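Side-chain contacts in transcriptional regulator, MarR family, putative (Bacillus cereus, PDB 3BJA), which probably binds DNA as a dimeric winged-helix transcription factor of the MarR family: residues K20-A25 with S109-E114; V38-A43 with Q103-Y108; R70-R73 with M78-K81. All blocks are in the same frame, centred on the assembly; numbering follows the deposited sequence.

Interaction 1. Residues K20-A25 with S109-E114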
ATOM      1  N   LYS A  20       7.116   3.656   5.591  1.00 75.37           N
ATOM      2  CA  LYS A  20       7.991   4.818   5.792  1.00 76.54           C
ATOM      3  C   LYS A  20       9.281   4.444   6.541  1.00 74.76           C
ATOM      4  O   LYS A  20      10.372   4.738   6.073  1.00 77.05           O
ATOM      5  CB  LYS A  20       7.230   5.890   6.574  1.00 78.14           C
ATOM      6  CG  LYS A  20       8.001   7.167   7.001  1.00 80.13           C
ATOM      7  CD  LYS A  20       7.046   8.095   7.778  1.00 83.59           C
ATOM      8  CE  LYS A  20       7.750   9.176   8.602  1.00 93.37           C
ATOM      9  NZ  LYS A  20       6.811   9.780   9.628  1.00 93.64           N
ATOM     10  N   ASN A  21       9.127   3.772   7.677  1.00 72.49           N
ATOM     11  CA  ASN A  21      10.252   3.352   8.519  1.00 70.52           C
ATOM     12  C   ASN A  21      11.147   2.261   7.908  1.00 70.52           C
ATOM     13  O   ASN A  21      12.346   2.230   8.218  1.00 71.20           O
ATOM     14  CB  ASN A  21       9.760   2.898   9.904  1.00 69.96           C
ATOM     15  CG  ASN A  21       9.214   4.044  10.763  1.00 69.06           C
ATOM     16  OD1 ASN A  21       9.198   5.206  10.367  1.00 59.28           O
ATOM     17  ND2 ASN A  21       8.761   3.699  11.968  1.00 66.40           N
ATOM     18  N   LEU A  22      10.562   1.362   7.101  1.00 68.07           N
ATOM     19  CA  LEU A  22      11.320   0.329   6.362  1.00 67.34           C
ATOM     20  C   LEU A  22      12.189   0.965   5.270  1.00 67.91           C
ATOM     21  O   LEU A  22      13.358   0.569   5.111  1.00 69.81           O
ATOM     22  CB  LEU A  22      10.396  -0.709   5.723  1.00 66.75           C
ATOM     23  CG  LEU A  22      10.996  -1.845   4.880  1.00 67.71           C
ATOM     24  CD1 LEU A  22      12.024  -2.667   5.645  1.00 65.17           C
ATOM     25  CD2 LEU A  22       9.885  -2.732   4.383  1.00 68.35           C
ATOM     26  N   ASP A  23      11.602   1.914   4.522  1.00 65.52           N
ATOM     27  CA  ASP A  23      12.292   2.667   3.471  1.00 65.75           C
ATOM     28  C   ASP A  23      13.484   3.428   4.010  1.00 66.08           C
ATOM     29  O   ASP A  23      14.510   3.518   3.322  1.00 62.97           O
ATOM     30  CB  ASP A  23      11.355   3.672   2.759  1.00 65.12           C
ATOM     31  CG  ASP A  23      10.471   3.032   1.685  1.00 71.24           C
ATOM     32  OD1 ASP A  23      10.509   1.785   1.480  1.00 77.93           O
ATOM     33  OD2 ASP A  23       9.727   3.809   1.023  1.00 79.40           O
ATOM     34  N   LYS A  24      13.322   3.981   5.220  1.00 66.70           N
ATOM     35  CA  LYS A  24      14.391   4.691   5.926  1.00 67.24           C
ATOM     36  C   LYS A  24      15.486   3.676   6.243  1.00 68.12           C
ATOM     37  O   LYS A  24      16.657   3.931   5.969  1.00 70.14           O
ATOM     38  CB  LYS A  24      13.861   5.357   7.212  1.00 67.51           C
ATOM     39  CG  LYS A  24      14.622   6.599   7.702  1.00 73.39           C
ATOM     40  CD  LYS A  24      15.941   6.315   8.409  1.00 79.03           C
ATOM     41  CE  LYS A  24      16.628   7.610   8.847  1.00 78.47           C
ATOM     42  NZ  LYS A  24      17.101   8.418   7.684  1.00 80.64           N
ATOM     43  N   ALA A  25      15.076   2.518   6.769  1.00 68.79           N
ATOM     44  CA  ALA A  25      15.976   1.421   7.154  1.00 68.03           C
ATOM     45  C   ALA A  25      16.797   0.800   6.015  1.00 68.01           C
ATOM     46  O   ALA A  25      17.980   0.480   6.227  1.00 69.34           O
ATOM     47  CB  ALA A  25      15.191   0.334   7.874  1.00 66.13           C
ATOM     48  N   SER A 109      15.969  -7.331   9.648  1.00 76.23           N
ATOM     49  CA  SER A 109      15.918  -7.948  10.978  1.00 77.41           C
ATOM     50  C   SER A 109      15.883  -6.859  12.062  1.00 77.30           C
ATOM     51  O   SER A 109      15.068  -6.928  12.977  1.00 78.44           O
ATOM     52  CB  SER A 109      17.106  -8.880  11.180  1.00 75.99           C
ATOM     53  OG  SER A 109      17.073  -9.499  12.454  1.00 85.49           O
ATOM     54  N   ASP A 110      16.746  -5.852  11.928  1.00 77.57           N
ATOM     55  CA  ASP A 110      16.753  -4.707  12.842  1.00 77.43           C
ATOM     56  C   ASP A 110      15.467  -3.896  12.730  1.00 75.56           C
ATOM     57  O   ASP A 110      15.004  -3.388  13.729  1.00 74.28           O
ATOM     58  CB  ASP A 110      17.944  -3.779  12.581  1.00 78.25           C
ATOM     59  CG  ASP A 110      19.290  -4.411  12.919  1.00 85.61           C
ATOM     60  OD1 ASP A 110      19.373  -5.271  13.833  1.00 89.43           O
ATOM     61  OD2 ASP A 110      20.286  -4.007  12.271  1.00 89.42           O
ATOM     62  N   PHE A 111      14.917  -3.759  11.518  1.00 76.82           N
ATOM     63  CA  PHE A 111      13.647  -3.026  11.295  1.00 77.56           C
ATOM     64  C   PHE A 111      12.499  -3.640  12.094  1.00 78.82           C
ATOM     65  O   PHE A 111      11.820  -2.926  12.831  1.00 79.35           O
ATOM     66  CB  PHE A 111      13.284  -2.903   9.798  1.00 77.27           C
ATOM     67  CG  PHE A 111      11.809  -2.603   9.538  1.00 74.91           C
ATOM     68  CD1 PHE A 111      11.303  -1.312   9.702  1.00 69.50           C
ATOM     69  CD2 PHE A 111      10.939  -3.620   9.133  1.00 62.49           C
ATOM     70  CE1 PHE A 111       9.951  -1.029   9.465  1.00 73.63           C
ATOM     71  CE2 PHE A 111       9.576  -3.349   8.893  1.00 74.63           C
ATOM     72  CZ  PHE A 111       9.083  -2.049   9.065  1.00 72.89           C
ATOM     73  N   LEU A 112      12.329  -4.957  11.957  1.00 79.93           N
ATOM     74  CA  LEU A 112      11.285  -5.715  12.670  1.00 80.25           C
ATOM     75  C   LEU A 112      11.399  -5.580  14.191  1.00 79.52           C
ATOM     76  O   LEU A 112      10.394  -5.383  14.851  1.00 79.12           O
ATOM     77  CB  LEU A 112      11.295  -7.195  12.268  1.00 79.34           C
ATOM     78  CG  LEU A 112      10.955  -7.521  10.807  1.00 78.05           C
ATOM     79  CD1 LEU A 112      11.285  -8.998  10.523  1.00 75.71           C
ATOM     80  CD2 LEU A 112       9.517  -7.169  10.450  1.00 72.25           C
ATOM     81  N   LYS A 113      12.611  -5.642  14.733  1.00 79.99           N
ATOM     82  CA  LYS A 113      12.818  -5.491  16.183  1.00 81.10           C
ATOM     83  C   LYS A 113      12.490  -4.064  16.661  1.00 82.50           C
ATOM     84  O   LYS A 113      11.658  -3.870  17.559  1.00 83.06           O
ATOM     85  CB  LYS A 113      14.241  -5.876  16.569  1.00 81.00           C
ATOM     86  CG  LYS A 113      14.561  -7.347  16.312  1.00 85.78           C
ATOM     87  N   GLU A 114      13.083  -3.075  15.992  1.00 83.38           N
ATOM     88  CA  GLU A 114      12.915  -1.649  16.339  1.00 82.05           C
ATOM     89  C   GLU A 114      11.519  -1.082  16.124  1.00 81.62           C
ATOM     90  O   GLU A 114      11.176  -0.079  16.769  1.00 82.77           O
ATOM     91  CB  GLU A 114      13.959  -0.790  15.602  1.00 82.06           C
ATOM     92  CG  GLU A 114      15.417  -1.108  16.049  1.00 85.70           C
ATOM     93  CD  GLU A 114      16.512  -0.601  15.092  1.00 86.87           C
ATOM     94  OE1 GLU A 114      16.303   0.398  14.363  1.00 95.47           O
ATOM     95  OE2 GLU A 114      17.610  -1.209  15.092  1.00 98.74           O
TER

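Interaction 2. Residues V38-A43 with Q103-Y108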
ATOM      1  N   VAL A  38      10.202  -7.456  -4.347  1.00 70.12           N
ATOM      2  CA  VAL A  38      10.557  -8.263  -5.539  1.00 69.29           C
ATOM      3  C   VAL A  38      11.721  -9.185  -5.256  1.00 70.10           C
ATOM      4  O   VAL A  38      11.686 -10.354  -5.641  1.00 72.68           O
ATOM      5  CB  VAL A  38      10.933  -7.368  -6.781  1.00 70.39           C
ATOM      6  CG1 VAL A  38      11.584  -8.196  -7.929  1.00 66.67           C
ATOM      7  CG2 VAL A  38       9.733  -6.613  -7.271  1.00 59.67           C
ATOM      8  N   ILE A  39      12.755  -8.652  -4.606  1.00 71.56           N
ATOM      9  CA  ILE A  39      13.954  -9.446  -4.219  1.00 71.87           C
ATOM     10  C   ILE A  39      13.576 -10.608  -3.267  1.00 69.87           C
ATOM     11  O   ILE A  39      14.035 -11.731  -3.459  1.00 68.80           O
ATOM     12  CB  ILE A  39      15.081  -8.528  -3.627  1.00 72.40           C
ATOM     13  CG1 ILE A  39      15.697  -7.687  -4.757  1.00 71.93           C
ATOM     14  CG2 ILE A  39      16.156  -9.336  -2.914  1.00 70.95           C
ATOM     15  CD1 ILE A  39      16.629  -6.597  -4.279  1.00 70.55           C
ATOM     16  N   GLN A  40      12.731 -10.320  -2.281  1.00 70.61           N
ATOM     17  CA  GLN A  40      12.225 -11.339  -1.340  1.00 72.91           C
ATOM     18  C   GLN A  40      11.425 -12.397  -2.115  1.00 72.97           C
ATOM     19  O   GLN A  40      11.725 -13.591  -2.003  1.00 74.58           O
ATOM     20  CB  GLN A  40      11.377 -10.718  -0.199  1.00 73.33           C
ATOM     21  CG  GLN A  40      12.150  -9.761   0.739  1.00 81.35           C
ATOM     22  CD  GLN A  40      13.339 -10.425   1.456  1.00 97.36           C
ATOM     23  OE1 GLN A  40      13.321 -11.626   1.735  1.00112.93           O
ATOM     24  NE2 GLN A  40      14.368  -9.639   1.765  1.00100.94           N
ATOM     25  N   VAL A  41      10.459 -11.956  -2.935  1.00 73.37           N
ATOM     26  CA  VAL A  41       9.656 -12.885  -3.758  1.00 72.75           C
ATOM     27  C   VAL A  41      10.543 -13.764  -4.654  1.00 72.87           C
ATOM     28  O   VAL A  41      10.405 -14.990  -4.631  1.00 74.77           O
ATOM     29  CB  VAL A  41       8.609 -12.155  -4.626  1.00 73.62           C
ATOM     30  CG1 VAL A  41       8.026 -13.097  -5.721  1.00 72.06           C
ATOM     31  CG2 VAL A  41       7.513 -11.542  -3.741  1.00 73.56           C
ATOM     32  N   LEU A  42      11.467 -13.140  -5.396  1.00 72.62           N
ATOM     33  CA  LEU A  42      12.368 -13.872  -6.320  1.00 72.27           C
ATOM     34  C   LEU A  42      13.435 -14.755  -5.669  1.00 72.64           C
ATOM     35  O   LEU A  42      14.030 -15.586  -6.362  1.00 73.35           O
ATOM     36  CB  LEU A  42      13.044 -12.914  -7.320  1.00 72.17           C
ATOM     37  CG  LEU A  42      12.199 -12.234  -8.403  1.00 73.75           C
ATOM     38  CD1 LEU A  42      13.101 -11.292  -9.181  1.00 72.47           C
ATOM     39  CD2 LEU A  42      11.516 -13.226  -9.354  1.00 72.90           C
ATOM     40  N   ALA A  43      13.739 -14.547  -4.386  1.00 73.35           N
ATOM     41  CA  ALA A  43      14.703 -15.416  -3.689  1.00 74.45           C
ATOM     42  C   ALA A  43      14.020 -16.737  -3.320  1.00 73.70           C
ATOM     43  O   ALA A  43      14.601 -17.806  -3.576  1.00 67.73           O
ATOM     44  CB  ALA A  43      15.249 -14.747  -2.464  1.00 75.77           C
ATOM     45  N   GLN A 103      22.713  -8.772   2.306  1.00 68.18           N
ATOM     46  CA  GLN A 103      23.054  -7.516   2.973  1.00 69.25           C
ATOM     47  C   GLN A 103      21.839  -6.766   3.550  1.00 70.33           C
ATOM     48  O   GLN A 103      21.941  -6.206   4.643  1.00 71.60           O
ATOM     49  CB  GLN A 103      23.887  -6.613   2.052  1.00 68.92           C
ATOM     50  CG  GLN A 103      25.298  -7.160   1.767  1.00 68.73           C
ATOM     51  CD  GLN A 103      26.051  -6.453   0.634  1.00 70.61           C
ATOM     52  OE1 GLN A 103      25.516  -5.599  -0.075  1.00 77.22           O
ATOM     53  NE2 GLN A 103      27.304  -6.839   0.450  1.00 72.73           N
ATOM     54  N   VAL A 104      20.705  -6.780   2.845  1.00 69.96           N
ATOM     55  CA  VAL A 104      19.481  -6.087   3.305  1.00 71.56           C
ATOM     56  C   VAL A 104      18.761  -6.825   4.469  1.00 73.20           C
ATOM     57  O   VAL A 104      18.139  -6.173   5.315  1.00 72.95           O
ATOM     58  CB  VAL A 104      18.476  -5.801   2.143  1.00 69.68           C
ATOM     59  CG1 VAL A 104      17.367  -4.935   2.625  1.00 74.83           C
ATOM     60  CG2 VAL A 104      19.136  -5.056   1.031  1.00 72.31           C
ATOM     61  N   ASP A 105      18.846  -8.165   4.502  1.00 73.93           N
ATOM     62  CA  ASP A 105      18.247  -8.999   5.576  1.00 73.33           C
ATOM     63  C   ASP A 105      18.716  -8.597   6.977  1.00 73.27           C
ATOM     64  O   ASP A 105      17.963  -8.744   7.931  1.00 73.21           O
ATOM     65  CB  ASP A 105      18.530 -10.507   5.357  1.00 74.77           C
ATOM     66  CG  ASP A 105      17.674 -11.151   4.230  1.00 78.40           C
ATOM     67  OD1 ASP A 105      16.615 -10.623   3.821  1.00 78.17           O
ATOM     68  OD2 ASP A 105      18.073 -12.240   3.766  1.00 83.90           O
ATOM     69  N   VAL A 106      19.950  -8.092   7.079  1.00 72.48           N
ATOM     70  CA  VAL A 106      20.519  -7.593   8.336  1.00 71.20           C
ATOM     71  C   VAL A 106      19.759  -6.338   8.792  1.00 72.64           C
ATOM     72  O   VAL A 106      19.382  -6.255   9.961  1.00 73.86           O
ATOM     73  CB  VAL A 106      22.043  -7.300   8.215  1.00 71.07           C
ATOM     74  CG1 VAL A 106      22.610  -6.817   9.548  1.00 70.74           C
ATOM     75  CG2 VAL A 106      22.789  -8.541   7.756  1.00 63.39           C
ATOM     76  N   GLN A 107      19.520  -5.386   7.877  1.00 72.95           N
ATOM     77  CA  GLN A 107      18.744  -4.160   8.204  1.00 72.60           C
ATOM     78  C   GLN A 107      17.260  -4.452   8.442  1.00 72.02           C
ATOM     79  O   GLN A 107      16.644  -3.781   9.256  1.00 71.60           O
ATOM     80  CB  GLN A 107      18.886  -3.036   7.156  1.00 72.88           C
ATOM     81  CG  GLN A 107      20.018  -2.016   7.430  1.00 76.67           C
ATOM     82  CD  GLN A 107      21.436  -2.555   7.294  1.00 74.61           C
ATOM     83  OE1 GLN A 107      22.355  -2.044   7.926  1.00 87.65           O
ATOM     84  NE2 GLN A 107      21.620  -3.577   6.479  1.00 68.30           N
ATOM     85  N   TYR A 108      16.707  -5.420   7.704  1.00 73.62           N
ATOM     86  CA  TYR A 108      15.307  -5.856   7.833  1.00 73.82           C
ATOM     87  C   TYR A 108      15.047  -6.475   9.207  1.00 74.86           C
ATOM     88  O   TYR A 108      14.041  -6.176   9.840  1.00 73.33           O
ATOM     89  CB  TYR A 108      14.971  -6.871   6.749  1.00 74.97           C
ATOM     90  CG  TYR A 108      13.506  -7.258   6.665  1.00 75.07           C
ATOM     91  CD1 TYR A 108      12.522  -6.289   6.419  1.00 80.95           C
ATOM     92  CD2 TYR A 108      13.110  -8.588   6.736  1.00 70.23           C
ATOM     93  CE1 TYR A 108      11.162  -6.637   6.302  1.00 82.82           C
ATOM     94  CE2 TYR A 108      11.753  -8.950   6.621  1.00 78.93           C
ATOM     95  CZ  TYR A 108      10.795  -7.973   6.399  1.00 82.50           C
ATOM     96  OH  TYR A 108       9.482  -8.333   6.282  1.00 87.20           O
TER

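Interaction 3. Residues R70-R73 with M78-K81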
ATOM      1  N   ARG A  70      14.180  -1.178 -14.676  1.00 68.30           N
ATOM      2  CA  ARG A  70      15.055  -0.368 -13.831  1.00 67.86           C
ATOM      3  C   ARG A  70      15.948  -1.300 -13.004  1.00 66.63           C
ATOM      4  O   ARG A  70      17.160  -1.104 -12.942  1.00 68.24           O
ATOM      5  CB  ARG A  70      14.196   0.534 -12.925  1.00 69.55           C
ATOM      6  CG  ARG A  70      14.905   1.564 -12.055  1.00 73.26           C
ATOM      7  CD  ARG A  70      15.800   2.427 -12.878  1.00 90.40           C
ATOM      8  NE  ARG A  70      16.022   3.766 -12.318  1.00 97.63           N
ATOM      9  CZ  ARG A  70      15.523   4.925 -12.792  1.00102.79           C
ATOM     10  NH1 ARG A  70      14.749   4.997 -13.894  1.00101.81           N
ATOM     11  NH2 ARG A  70      15.831   6.063 -12.157  1.00104.61           N
HETATM   12  N   MSE A  71      15.342  -2.326 -12.399  1.00 64.65           N
HETATM   13  CA  MSE A  71      16.081  -3.359 -11.652  1.00 61.47           C
HETATM   14  C   MSE A  71      16.989  -4.193 -12.574  1.00 63.09           C
HETATM   15  O   MSE A  71      17.998  -4.722 -12.125  1.00 61.48           O
HETATM   16  CB  MSE A  71      15.120  -4.288 -10.874  1.00 59.75           C
HETATM   17  CG  MSE A  71      14.339  -3.593  -9.771  1.00 58.31           C
HETATM   18 SE   MSE A  71      13.181  -4.810  -8.720  0.75 52.81          SE
HETATM   19  CE  MSE A  71      14.515  -5.650  -7.540  1.00 59.45           C
ATOM     20  N   LYS A  72      16.612  -4.320 -13.847  1.00 66.06           N
ATOM     21  CA  LYS A  72      17.402  -5.052 -14.831  1.00 69.52           C
ATOM     22  C   LYS A  72      18.713  -4.303 -15.140  1.00 70.93           C
ATOM     23  O   LYS A  72      19.782  -4.924 -15.114  1.00 69.77           O
ATOM     24  CB  LYS A  72      16.596  -5.329 -16.117  1.00 68.78           C
ATOM     25  CG  LYS A  72      17.182  -6.432 -17.001  1.00 68.60           C
ATOM     26  CD  LYS A  72      16.494  -6.486 -18.360  1.00 70.76           C
ATOM     27  CE  LYS A  72      16.998  -7.643 -19.234  1.00 70.68           C
ATOM     28  NZ  LYS A  72      18.454  -7.644 -19.391  1.00 75.25           N
ATOM     29  N   ARG A  73      18.623  -2.987 -15.403  1.00 72.84           N
ATOM     30  CA  ARG A  73      19.810  -2.155 -15.705  1.00 74.25           C
ATOM     31  C   ARG A  73      20.679  -2.007 -14.431  1.00 74.17           C
ATOM     32  O   ARG A  73      21.910  -2.035 -14.529  1.00 74.76           O
ATOM     33  CB  ARG A  73      19.454  -0.775 -16.336  1.00 75.74           C
ATOM     34  CG  ARG A  73      19.238   0.361 -15.327  1.00 79.75           C
ATOM     35  CD  ARG A  73      18.862   1.736 -15.880  1.00 79.89           C
ATOM     36  NE  ARG A  73      18.968   2.927 -14.980  1.00 85.13           N
ATOM     37  CZ  ARG A  73      19.062   3.006 -13.629  1.00 86.04           C
ATOM     38  NH1 ARG A  73      19.030   1.966 -12.791  1.00 84.37           N
ATOM     39  NH2 ARG A  73      19.155   4.223 -13.062  1.00 84.82           N
HETATM   40  N   MSE A  78      17.366 -10.366 -13.817  1.00 70.16           N
HETATM   41  CA  MSE A  78      17.589 -10.713 -15.231  1.00 69.50           C
HETATM   42  C   MSE A  78      16.295 -11.292 -15.813  1.00 69.84           C
HETATM   43  O   MSE A  78      15.666 -12.149 -15.186  1.00 70.53           O
HETATM   44  CB  MSE A  78      18.711 -11.739 -15.344  1.00 69.15           C
HETATM   45  CG  MSE A  78      19.059 -12.186 -16.759  1.00 70.33           C
HETATM   46 SE   MSE A  78      19.419 -10.701 -17.974  0.75 70.63          SE
HETATM   47  CE  MSE A  78      21.055  -9.986 -17.142  1.00 69.00           C
ATOM     48  N   THR A  79      15.910 -10.814 -16.997  1.00 69.35           N
ATOM     49  CA  THR A  79      14.699 -11.260 -17.699  1.00 69.14           C
ATOM     50  C   THR A  79      15.051 -11.925 -19.041  1.00 71.10           C
ATOM     51  O   THR A  79      16.025 -11.541 -19.712  1.00 68.01           O
ATOM     52  CB  THR A  79      13.674 -10.107 -17.904  1.00 68.66           C
ATOM     53  OG1 THR A  79      14.174  -9.141 -18.831  1.00 61.87           O
ATOM     54  CG2 THR A  79      13.349  -9.417 -16.560  1.00 66.21           C
ATOM     55  N   GLU A  80      14.243 -12.921 -19.406  1.00 74.24           N
ATOM     56  CA  GLU A  80      14.412 -13.679 -20.646  1.00 77.43           C
ATOM     57  C   GLU A  80      13.079 -14.270 -21.127  1.00 79.02           C
ATOM     58  O   GLU A  80      12.219 -14.610 -20.310  1.00 79.15           O
ATOM     59  CB  GLU A  80      15.448 -14.794 -20.437  1.00 76.95           C
ATOM     60  CG  GLU A  80      15.037 -15.887 -19.422  1.00 79.52           C
ATOM     61  CD  GLU A  80      16.139 -16.910 -19.102  1.00 80.07           C
ATOM     62  OE1 GLU A  80      17.330 -16.712 -19.467  1.00 78.16           O
ATOM     63  OE2 GLU A  80      15.791 -17.922 -18.452  1.00 83.21           O
ATOM     64  N   LYS A  81      12.927 -14.394 -22.447  1.00 81.31           N
ATOM     65  CA  LYS A  81      11.729 -14.988 -23.043  1.00 83.80           C
ATOM     66  C   LYS A  81      11.762 -16.503 -22.822  1.00 85.25           C
ATOM     67  O   LYS A  81      12.815 -17.129 -22.998  1.00 84.39           O
ATOM     68  CB  LYS A  81      11.640 -14.674 -24.544  1.00 82.28           C
TER

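Interaction 1. Residues K20-A25 with S109-E114
Phe111 lays its ring against the backbone of Leu22 where helix 2-25 meets helix 95-116, two of the helices that in the MarR fold build the dimerisation region flanking the winged helix. The short segments run roughly antiparallel, at 142° between their directions, with axes 10.0 Å apart at closest approach.

The aromatic contact comes first. Leu22 CB stands over one face of the Phe111 ring, 3.9 Å from its centroid, in a CH-pi contact displaced toward the rim. Asn21 CB meets the same ring at its edge, in the ring plane.

Apolar packing completes the contact. With its CG anti to the backbone N (chi1 178°), Leu22 carries its CD1 methyl to 3.8 Å from Phe111 CD2, its side chain running about perpendicular to that of Phe111. Ala25 CB touches Phe111 CB farther along the helix.

The Asn21 amide adds a polar link at the margin: its ND2 is hydrogen-bonded to Asn115 OD1, on helix 95-116, and to Leu138 O of the second subunit. Tyr8 of that subunit meets the Phe111 ring edge-to-face, which ties the contact to the dimer interface. The closest approach between the two segments joins Phe111 CE1 to the backbone N of Leu22, 3.4 Å away.

Interaction 2. Residues V38-A43 with Q103-Y108
Gln40 and Asp105 reach across the gap between helix 33-44 and helix 95-116 and join through one hydrogen bond, a compact example of a polar side-chain bridge between helices whose backbones stand well apart. Gln40 NE2 donates to Asp105 OD1 over 3.2 Å, with an N-H...O angle of 163°. The acceptor lies close to the plane of the amide, and the amide nitrogen meets OD1 nearly head-on to the C-O bond. Amide and carboxylate are nevertheless twisted by 43° against each other, and only one carboxylate oxygen is engaged by the amide.

The side chains slide past one another in opposite directions. A bend at chi2 (-60°) turns the Gln40 amide out of the line of its aliphatic chain and presents NE2 to the carboxylate. The other oxygen of that carboxylate, Asp105 OD2, forms a salt bridge with Lys101 one turn earlier on the same helix. Each carboxylate oxygen thus has its own partner, and the nearby lysine would be expected to favour the charged form.

Around this bridge the contact is loose. The nearest CA atoms, those of Gln40 and Asp105, are 9.5 Å apart, and little surface is buried between the segments at this partly exposed site. Tight packing lies on the inner side of helix 33-44: Ile39 and Leu42 press on Leu93 of strand 89-93, and Val38 on Met67 and Met71 of helix 64-73. Beyond the bridge, Tyr108 meets the Phe36 ring and packs on Tyr8 of the second subunit. Helix 33-44, packed into the winged-helix domain on one side and bridged to the long helix after the wing on the other, follows the pattern of the MarR fold.

Interaction 3. Residues R70-R73 with M78-K81
Lys72 stretches its side chain from the end of helix 64-73 across the start of strand 77-81, crossing both Met78 and Thr79 at a slant. Its CG lies anti to the backbone N and the chain stays extended until the last torsion, where chi4 (-54°) turns the ammonium group aside. The methylene part therefore lies against Thr79, while NZ swings over toward Met78.

Against Thr79 the meeting is between carbon and oxygen: Lys72 CE comes within 3.2 Å of Thr79 OG1, and Lys72 CD lies 3.6 Å from the same atom. The hydroxyl thus faces the flank of the lysine chain, not its charged end.

Met78, a selenomethionine, starts in the other direction, its CB directed away from the helix. Bends at chi2 (53°) and chi3 (65°) fold the chain back, and Met78 SE arrives 3.5 Å from Lys72 NZ. The CE methyl of Met78 sits farther from Lys72 NZ, at 4.2 Å. This is a close van der Waals approach of the ammonium group to the selenium.

The strand residues also pair and pack within the sheet. Met78 pairs by backbone hydrogen bonds with Tyr92 of strand 89-93, and its side chain packs on the same residue; Thr79 rests on Thr89 and Val91. Met71, beside Lys72, turns instead to Gln35 and Ile39 of helix 33-44. This surface contact spans the short turn between helix 64-73 and the first long strand of the antiparallel sheet, the passage from recognition helix to wing in a MarR-type winged helix-turn-helix.

Overall arrangement
Apolar chemistry and buried residues distinguish interaction 1, a partly buried helix-helix contact at the dimer interface, from the two surface contacts. Interaction 2 uses the same helix 95-116 but replaces ring packing by a single polar bridge; the two touch where Leu22 CD1 meets Tyr108 CD1 at 3.7 Å. Interaction 3 joins a helix to a strand through a lysine lying across two strand side chains, and stands apart from interaction 1, with centres about 27 Å distant. Interaction 2 is the intermediary, since its segment 38-43 packs on segment 70-73 of interaction 3. Together the three trace a path from dimerisation helices to the wing.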